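Local coordinates for protein (alpha-2u-globulin) (Rattus norvegicus, PDB 2A2U) that probably carries small hydrophobic molecules inside a lipocalin beta-barrel, and forms a complex with a hyaline droplet inducer, at residues N28-L34 against I111-Y116; D37-V43 against V137-K143; G55-V59 against Y103-N107. One frame throughout, in Å; residues are numbered along the deposited sequence.

Contact 1 of 3, residues N28-L34 against I111-Y116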
# COMPACT_ATOMS: atom_id res chain seq x y z
N ASN A 28 -22.89 11.94 -14.01
CA ASN A 28 -23.41 13.29 -13.80
C ASN A 28 -23.09 13.70 -12.37
O ASN A 28 -23.34 14.84 -11.96
CB ASN A 28 -24.93 13.34 -14.03
CG ASN A 28 -25.69 12.30 -13.22
OD1 ASN A 28 -25.10 11.42 -12.60
ND2 ASN A 28 -27.01 12.40 -13.24
N LEU A 29 -22.50 12.76 -11.64
CA LEU A 29 -22.10 12.95 -10.26
C LEU A 29 -20.98 13.98 -10.10
O LEU A 29 -20.21 14.22 -11.02
CB LEU A 29 -21.64 11.61 -9.69
CG LEU A 29 -21.22 11.67 -8.23
CD1 LEU A 29 -22.45 11.61 -7.36
CD2 LEU A 29 -20.28 10.55 -7.90
N ASP A 30 -20.91 14.58 -8.92
CA ASP A 30 -19.91 15.56 -8.55
C ASP A 30 -19.35 15.01 -7.24
O ASP A 30 -19.74 15.43 -6.16
CB ASP A 30 -20.55 16.93 -8.33
CG ASP A 30 -19.52 18.01 -8.02
OD1 ASP A 30 -18.30 17.72 -8.03
OD2 ASP A 30 -19.91 19.16 -7.76
N VAL A 31 -18.44 14.04 -7.37
CA VAL A 31 -17.82 13.36 -6.24
C VAL A 31 -17.22 14.29 -5.19
O VAL A 31 -17.12 13.92 -4.02
CB VAL A 31 -16.76 12.33 -6.73
CG1 VAL A 31 -15.52 13.03 -7.22
CG2 VAL A 31 -16.41 11.36 -5.62
N ALA A 32 -16.86 15.50 -5.60
CA ALA A 32 -16.29 16.48 -4.68
C ALA A 32 -17.23 16.78 -3.52
O ALA A 32 -16.78 17.03 -2.41
CB ALA A 32 -15.98 17.75 -5.42
N LYS A 33 -18.53 16.74 -3.78
CA LYS A 33 -19.53 17.02 -2.76
C LYS A 33 -19.77 15.89 -1.77
O LYS A 33 -20.55 16.05 -0.83
CB LYS A 33 -20.84 17.40 -3.41
CG LYS A 33 -20.80 18.71 -4.14
CD LYS A 33 -22.11 18.93 -4.83
CE LYS A 33 -22.13 20.27 -5.53
NZ LYS A 33 -23.38 20.41 -6.33
N LEU A 34 -19.14 14.74 -2.00
CA LEU A 34 -19.29 13.59 -1.12
C LEU A 34 -18.36 13.71 0.08
O LEU A 34 -18.44 12.92 1.02
CB LEU A 34 -18.99 12.30 -1.89
CG LEU A 34 -19.94 11.96 -3.02
CD1 LEU A 34 -19.42 10.75 -3.76
CD2 LEU A 34 -21.33 11.68 -2.47
N ILE A 111 -21.15 4.56 -7.38
CA ILE A 111 -22.05 5.42 -6.64
C ILE A 111 -23.37 5.34 -7.38
O ILE A 111 -23.54 5.92 -8.45
CB ILE A 111 -21.51 6.85 -6.59
CG1 ILE A 111 -20.16 6.84 -5.87
CG2 ILE A 111 -22.48 7.76 -5.86
CD1 ILE A 111 -19.40 8.14 -5.93
N LEU A 112 -24.26 4.55 -6.81
CA LEU A 112 -25.57 4.29 -7.39
C LEU A 112 -26.49 5.50 -7.42
O LEU A 112 -27.04 5.83 -8.47
CB LEU A 112 -26.23 3.14 -6.65
CG LEU A 112 -27.03 2.15 -7.48
CD1 LEU A 112 -26.15 1.58 -8.57
CD2 LEU A 112 -27.55 1.04 -6.59
N LYS A 113 -26.67 6.15 -6.27
CA LYS A 113 -27.54 7.32 -6.17
C LYS A 113 -27.17 8.19 -4.98
O LYS A 113 -26.82 7.68 -3.92
CB LYS A 113 -29.01 6.86 -6.06
CG LYS A 113 -30.02 7.99 -6.09
CD LYS A 113 -31.45 7.46 -6.10
CE LYS A 113 -31.86 6.94 -7.48
NZ LYS A 113 -31.99 8.04 -8.49
N THR A 114 -27.22 9.50 -5.16
CA THR A 114 -26.89 10.43 -4.09
C THR A 114 -27.59 11.77 -4.30
O THR A 114 -27.87 12.15 -5.43
CB THR A 114 -25.36 10.68 -4.00
OG1 THR A 114 -25.05 11.37 -2.78
CG2 THR A 114 -24.88 11.54 -5.15
N ASP A 115 -27.94 12.43 -3.20
CA ASP A 115 -28.57 13.73 -3.25
C ASP A 115 -27.59 14.71 -2.59
O ASP A 115 -27.89 15.88 -2.39
CB ASP A 115 -29.94 13.70 -2.56
CG ASP A 115 -29.87 13.86 -1.06
OD1 ASP A 115 -28.89 13.40 -0.45
OD2 ASP A 115 -30.82 14.44 -0.50
N TYR A 116 -26.42 14.17 -2.26
CA TYR A 116 -25.30 14.87 -1.65
C TYR A 116 -25.32 15.20 -0.16
O TYR A 116 -24.38 14.86 0.56
CB TYR A 116 -24.92 16.11 -2.46
CG TYR A 116 -24.48 15.80 -3.87
CD1 TYR A 116 -23.26 15.18 -4.13
CD2 TYR A 116 -25.28 16.15 -4.95
CE1 TYR A 116 -22.86 14.92 -5.44
CE2 TYR A 116 -24.89 15.89 -6.24
CZ TYR A 116 -23.69 15.28 -6.48
OH TYR A 116 -23.34 15.08 -7.78
O HOH W 1 -24.72 16.57 -9.46
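The Y116 ring lies between T114 and K33. K33 CD stands over the centre of one face, 3.9 Å from the ring centroid, as a CH-pi contact. T114 CG2 sits on the opposite face, offset toward the rim. L29 CD1 comes to the ring obliquely, with CE1 of Y116 3.8 Å away. The extended chain of K33 crosses the face and carries NZ on toward D30; that ion pair, like the cation-pi pair with the ring, is long.

The phenol oxygen has two polar partners. D30 N donates to Y116 OH at 2.7 Å, though the bond is bent to 133°. A water lies 2.6 Å from Y116 OH.

Apolar packing continues beside the ring, through L29, L34 and I111. L29 CG lies anti to the backbone N (chi1 -179°), which sends the branch toward strand 106-114: CD1 meets T114 CG2 and CD2 meets I111 CD1. L34 CD1 reaches I111 CD1 tip to tip. T114 OG1 accepts from Y116 N at 3.2 Å, an ST turn, and is also hydrogen-bonded to Y119 O.

The 3-10 turn 31-34 thus covers the closed end of the barrel beside T114-D115-Y116, the T-D-Y motif of kernel lipocalins.

Contact 2 of 3, residues D37-V43 against V137-K143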
# COMPACT_ATOMS: atom_id res chain seq x y z
N ASP A 37 -18.54 13.83 6.67
CA ASP A 37 -18.94 12.74 7.53
C ASP A 37 -20.16 12.00 7.03
O ASP A 37 -21.10 12.61 6.53
CB ASP A 37 -19.21 13.27 8.93
CG ASP A 37 -17.97 13.83 9.56
OD1 ASP A 37 -17.01 13.07 9.79
OD2 ASP A 37 -17.94 15.04 9.84
N TRP A 38 -20.12 10.68 7.17
CA TRP A 38 -21.22 9.82 6.75
C TRP A 38 -21.40 8.76 7.79
O TRP A 38 -20.47 8.46 8.52
CB TRP A 38 -20.91 9.17 5.41
CG TRP A 38 -20.85 10.13 4.28
CD1 TRP A 38 -19.73 10.78 3.81
CD2 TRP A 38 -21.94 10.56 3.47
NE1 TRP A 38 -20.08 11.57 2.75
CE2 TRP A 38 -21.42 11.46 2.51
CE3 TRP A 38 -23.31 10.26 3.44
CZ2 TRP A 38 -22.23 12.08 1.54
CZ3 TRP A 38 -24.12 10.88 2.47
CH2 TRP A 38 -23.58 11.78 1.53
N PHE A 39 -22.60 8.19 7.87
CA PHE A 39 -22.90 7.15 8.85
C PHE A 39 -23.51 5.98 8.12
O PHE A 39 -24.17 6.16 7.10
CB PHE A 39 -23.93 7.65 9.86
CG PHE A 39 -23.44 8.75 10.72
CD1 PHE A 39 -23.54 10.07 10.31
CD2 PHE A 39 -22.89 8.48 11.96
CE1 PHE A 39 -23.09 11.10 11.11
CE2 PHE A 39 -22.44 9.50 12.78
CZ PHE A 39 -22.54 10.82 12.35
N SER A 40 -23.29 4.77 8.65
CA SER A 40 -23.83 3.56 8.06
C SER A 40 -25.27 3.41 8.52
O SER A 40 -25.53 3.34 9.72
CB SER A 40 -23.01 2.34 8.48
OG SER A 40 -21.79 2.32 7.78
N ILE A 41 -26.20 3.37 7.57
CA ILE A 41 -27.61 3.25 7.88
C ILE A 41 -28.17 1.85 7.59
O ILE A 41 -28.71 1.20 8.49
CB ILE A 41 -28.43 4.32 7.14
CG1 ILE A 41 -27.77 5.70 7.27
CG2 ILE A 41 -29.86 4.36 7.66
CD1 ILE A 41 -27.52 6.17 8.71
N VAL A 42 -28.04 1.39 6.35
CA VAL A 42 -28.54 0.07 5.95
C VAL A 42 -27.55 -0.61 5.02
O VAL A 42 -27.02 0.01 4.10
CB VAL A 42 -29.90 0.19 5.21
CG1 VAL A 42 -30.41 -1.17 4.80
CG2 VAL A 42 -30.92 0.89 6.08
N VAL A 43 -27.27 -1.89 5.28
CA VAL A 43 -26.38 -2.69 4.45
C VAL A 43 -27.18 -3.89 3.98
O VAL A 43 -27.99 -4.43 4.72
CB VAL A 43 -25.12 -3.19 5.21
CG1 VAL A 43 -24.30 -2.03 5.70
CG2 VAL A 43 -25.52 -4.07 6.38
N VAL A 137 -24.94 -0.53 0.09
CA VAL A 137 -25.02 0.22 1.33
C VAL A 137 -25.62 1.60 1.15
O VAL A 137 -25.52 2.22 0.09
CB VAL A 137 -23.62 0.38 1.98
CG1 VAL A 137 -23.12 -0.94 2.48
CG2 VAL A 137 -22.65 0.94 0.98
N LEU A 138 -26.28 2.05 2.22
CA LEU A 138 -26.90 3.36 2.26
C LEU A 138 -26.22 4.12 3.39
O LEU A 138 -26.15 3.63 4.51
CB LEU A 138 -28.40 3.25 2.55
CG LEU A 138 -29.17 4.55 2.82
CD1 LEU A 138 -29.08 5.44 1.60
CD2 LEU A 138 -30.62 4.24 3.14
N TYR A 139 -25.63 5.27 3.05
CA TYR A 139 -24.96 6.12 4.04
C TYR A 139 -25.76 7.40 4.16
O TYR A 139 -26.30 7.90 3.17
CB TYR A 139 -23.55 6.49 3.60
CG TYR A 139 -22.59 5.34 3.61
CD1 TYR A 139 -22.72 4.32 4.54
CD2 TYR A 139 -21.56 5.26 2.68
CE1 TYR A 139 -21.85 3.26 4.56
CE2 TYR A 139 -20.68 4.20 2.68
CZ TYR A 139 -20.83 3.20 3.62
OH TYR A 139 -19.98 2.13 3.64
N GLY A 140 -25.83 7.92 5.38
CA GLY A 140 -26.55 9.16 5.59
C GLY A 140 -25.62 10.12 6.28
O GLY A 140 -24.69 9.68 6.94
N ARG A 141 -25.84 11.42 6.09
CA ARG A 141 -24.99 12.42 6.75
C ARG A 141 -25.40 12.55 8.22
O ARG A 141 -24.69 13.16 9.03
CB ARG A 141 -25.10 13.77 6.05
CG ARG A 141 -24.95 13.67 4.56
CD ARG A 141 -24.18 14.83 3.99
NE ARG A 141 -22.75 14.72 4.24
CZ ARG A 141 -21.82 15.01 3.34
NH1 ARG A 141 -22.15 15.41 2.12
NH2 ARG A 141 -20.54 14.90 3.67
N THR A 142 -26.52 11.92 8.54
CA THR A 142 -27.10 11.89 9.88
C THR A 142 -27.10 10.46 10.40
O THR A 142 -27.06 9.52 9.62
CB THR A 142 -28.54 12.42 9.86
OG1 THR A 142 -29.26 11.85 8.76
CG2 THR A 142 -28.53 13.92 9.72
N LYS A 143 -27.16 10.30 11.73
CA LYS A 143 -27.15 8.98 12.36
C LYS A 143 -28.27 8.07 11.87
O LYS A 143 -28.17 6.85 11.98
CB LYS A 143 -27.17 9.10 13.88
CG LYS A 143 -25.79 9.17 14.50
CD LYS A 143 -25.86 9.42 15.99
CE LYS A 143 -24.48 9.43 16.63
NZ LYS A 143 -24.49 9.99 18.01
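F39 and G140 form an antiparallel hydrogen-bonded pair. F39 N donates to G140 O at 2.7 Å, and G140 N returns a bond to F39 O. Further along, L138 N donates to V42 O. L138 O accepts from I41 N at 3.1 Å and, weakly, from V42 N. Two residues of one strand, I41 and V42, stand opposite L138 alone, a classic beta bulge that shifts the register by one. S40 with Y139 and V43 with V137 are the non-hydrogen-bonded pairs.

The guanidinium of R141 lies flat on the W38 indole, centres 4.0 Å apart and planes at 24°. R141 CG covers the six-membered ring from the same side. The R141 chain bends at chi2 and chi3 (76°), which folds the guanidinium back over the indole. W38 NE1 and R141 NH2, both donors, bond instead to L34 O and N35 O. W38 belongs to the lipocalin G-x-W signature, and its stack with R141 is the family's Trp-Arg pair at the closed barrel end. K143 CG makes a CH-pi contact over one F39 face, offset toward the rim, 4.1 Å from the centroid, while G140 O lies at the ring edge.

In apolar packing, V43 CG1 meets V137 CG1 at 3.6 Å and W38 CE3 rests on Y139 CB.

S40 OG, 3.4 Å from Y139 CE1, is held by strand 60-67 through M61 and by V59. Strand 119-128 flanks strand 131-140, with V120 touching W38 and Y139. Helix 147-158 covers the side of V42 and L138, through F153 and I149. Strand 36-44 also pairs with strand 167-169.

Contact 3 of 3, residues G55-V59 against Y103-N107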
# COMPACT_ATOMS: atom_id res chain seq x y z
N GLY A 55 -18.94 -9.95 10.44
CA GLY A 55 -18.78 -9.98 9.00
C GLY A 55 -17.86 -8.85 8.57
O GLY A 55 -17.97 -7.74 9.10
N SER A 56 -16.97 -9.12 7.63
CA SER A 56 -16.03 -8.11 7.16
C SER A 56 -16.69 -6.91 6.50
O SER A 56 -16.15 -5.81 6.53
CB SER A 56 -15.05 -8.73 6.16
OG SER A 56 -15.69 -9.06 4.95
N MET A 57 -17.85 -7.12 5.89
CA MET A 57 -18.55 -6.04 5.21
C MET A 57 -19.47 -5.22 6.12
O MET A 57 -20.00 -4.18 5.70
CB MET A 57 -19.30 -6.57 3.99
CG MET A 57 -18.40 -7.21 2.93
SD MET A 57 -17.06 -6.14 2.36
CE MET A 57 -15.85 -7.43 1.84
N ARG A 58 -19.68 -5.67 7.35
CA ARG A 58 -20.51 -4.91 8.30
C ARG A 58 -19.64 -3.78 8.85
O ARG A 58 -19.13 -3.86 9.96
CB ARG A 58 -21.00 -5.80 9.45
CG ARG A 58 -21.83 -5.02 10.48
CD ARG A 58 -22.20 -5.85 11.69
NE ARG A 58 -23.52 -6.46 11.57
CZ ARG A 58 -24.56 -6.15 12.34
NH1 ARG A 58 -24.44 -5.24 13.31
NH2 ARG A 58 -25.73 -6.75 12.15
N VAL A 59 -19.44 -2.75 8.03
CA VAL A 59 -18.61 -1.62 8.42
C VAL A 59 -19.45 -0.41 8.81
O VAL A 59 -20.50 -0.15 8.23
CB VAL A 59 -17.61 -1.22 7.30
CG1 VAL A 59 -16.85 -2.44 6.81
CG2 VAL A 59 -18.32 -0.51 6.15
N TYR A 103 -9.97 -5.17 -0.23
CA TYR A 103 -10.46 -5.39 1.13
C TYR A 103 -11.22 -6.69 1.17
O TYR A 103 -12.34 -6.77 0.66
CB TYR A 103 -11.39 -4.25 1.57
CG TYR A 103 -11.97 -4.48 2.95
CD1 TYR A 103 -11.17 -4.34 4.09
CD2 TYR A 103 -13.30 -4.85 3.12
CE1 TYR A 103 -11.69 -4.56 5.37
CE2 TYR A 103 -13.83 -5.07 4.40
CZ TYR A 103 -13.01 -4.93 5.51
OH TYR A 103 -13.52 -5.15 6.78
N ASP A 104 -10.63 -7.72 1.77
CA ASP A 104 -11.27 -9.03 1.86
C ASP A 104 -11.55 -9.49 0.43
O ASP A 104 -12.63 -10.01 0.13
CB ASP A 104 -12.58 -8.90 2.64
CG ASP A 104 -13.15 -10.23 3.02
OD1 ASP A 104 -12.44 -11.03 3.65
OD2 ASP A 104 -14.32 -10.49 2.71
N GLY A 105 -10.58 -9.22 -0.45
CA GLY A 105 -10.68 -9.57 -1.85
C GLY A 105 -10.57 -8.33 -2.73
O GLY A 105 -10.16 -7.27 -2.27
N GLY A 106 -10.90 -8.49 -4.01
CA GLY A 106 -10.84 -7.37 -4.93
C GLY A 106 -12.24 -6.82 -5.05
O GLY A 106 -13.16 -7.56 -5.38
N ASN A 107 -12.40 -5.53 -4.77
CA ASN A 107 -13.71 -4.90 -4.81
C ASN A 107 -13.87 -3.85 -5.88
O ASN A 107 -13.00 -3.00 -6.07
CB ASN A 107 -14.03 -4.24 -3.47
CG ASN A 107 -13.99 -5.20 -2.32
OD1 ASN A 107 -14.90 -6.00 -2.14
ND2 ASN A 107 -12.95 -5.09 -1.49
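Y103 turns its ring toward S56 with CG anti to the backbone nitrogen (chi1 177°), and the phenol arrives at the 55-58 turn. M57 bends at chi2 (-54°), which brings its sulfur and methyl back alongside that ring.

Y103 OH donates to S56 O at 2.7 Å. The donor is tilted 19° from the carbonyl plane, while S56 O lies at the ring edge, in the plane of the ring. The sulfur of M57 lies at the edge too, 5.1 Å from the ring centroid, so this is an edge-on Met-aromatic contact. The methyl, M57 CE, touches Y103 CD2 at 3.8 Å. The M57 and Y103 side chains run alongside each other, pointing opposite ways.

D104 makes the second link. S56 OG donates weakly to D104 OD2 at 3.0 Å. M57 CE packs against D104 CB at 3.7 Å. The carboxylate has stronger partners elsewhere: K128 at OD1 and K50 at OD2. Two lysines would probably stabilise its negative charge. A leucine in place of Y103 would probably leave S56 O without its hydroxyl donor and take away the aromatic edge beside the M57 sulfur.

Within 103-107, N107 ND2 donates to Y103 O at 2.8 Å, and the bond is nearly straight. This ties the start of the turn to strand 106-114.

Residues 55-58 form a type I beta turn. The loop between strands 36-44 and 60-67 thus meets the hairpin turn between strands 99-102 and 106-114. A long first loop folded near the open end of the barrel is characteristic of lipocalins.

Overall arrangement
All three contacts reach one curled antiparallel sheet, 1 and 3 through loops. The chain order is 28-34, 37-43, 55-59, 103-107, 111-116 and 137-143. Contacts 1 and 2 interlock in sequence, and contact 3 falls within the span of each. Contacts 1 and 2 have centres about 14 Å apart and touch directly: Y116 O meets R141 NH1 at 2.8 Å, probably a hydrogen bond. Contact 3 lies across the chain's centre, about 22 Å from contact 1 and about 17 Å from contact 2. It shares strand 106-114 with contact 1 and touches contact 2 where S40 OG meets V59 O. Contacts 1 and 2 meet near the closed end of the barrel, contact 3 near the open end.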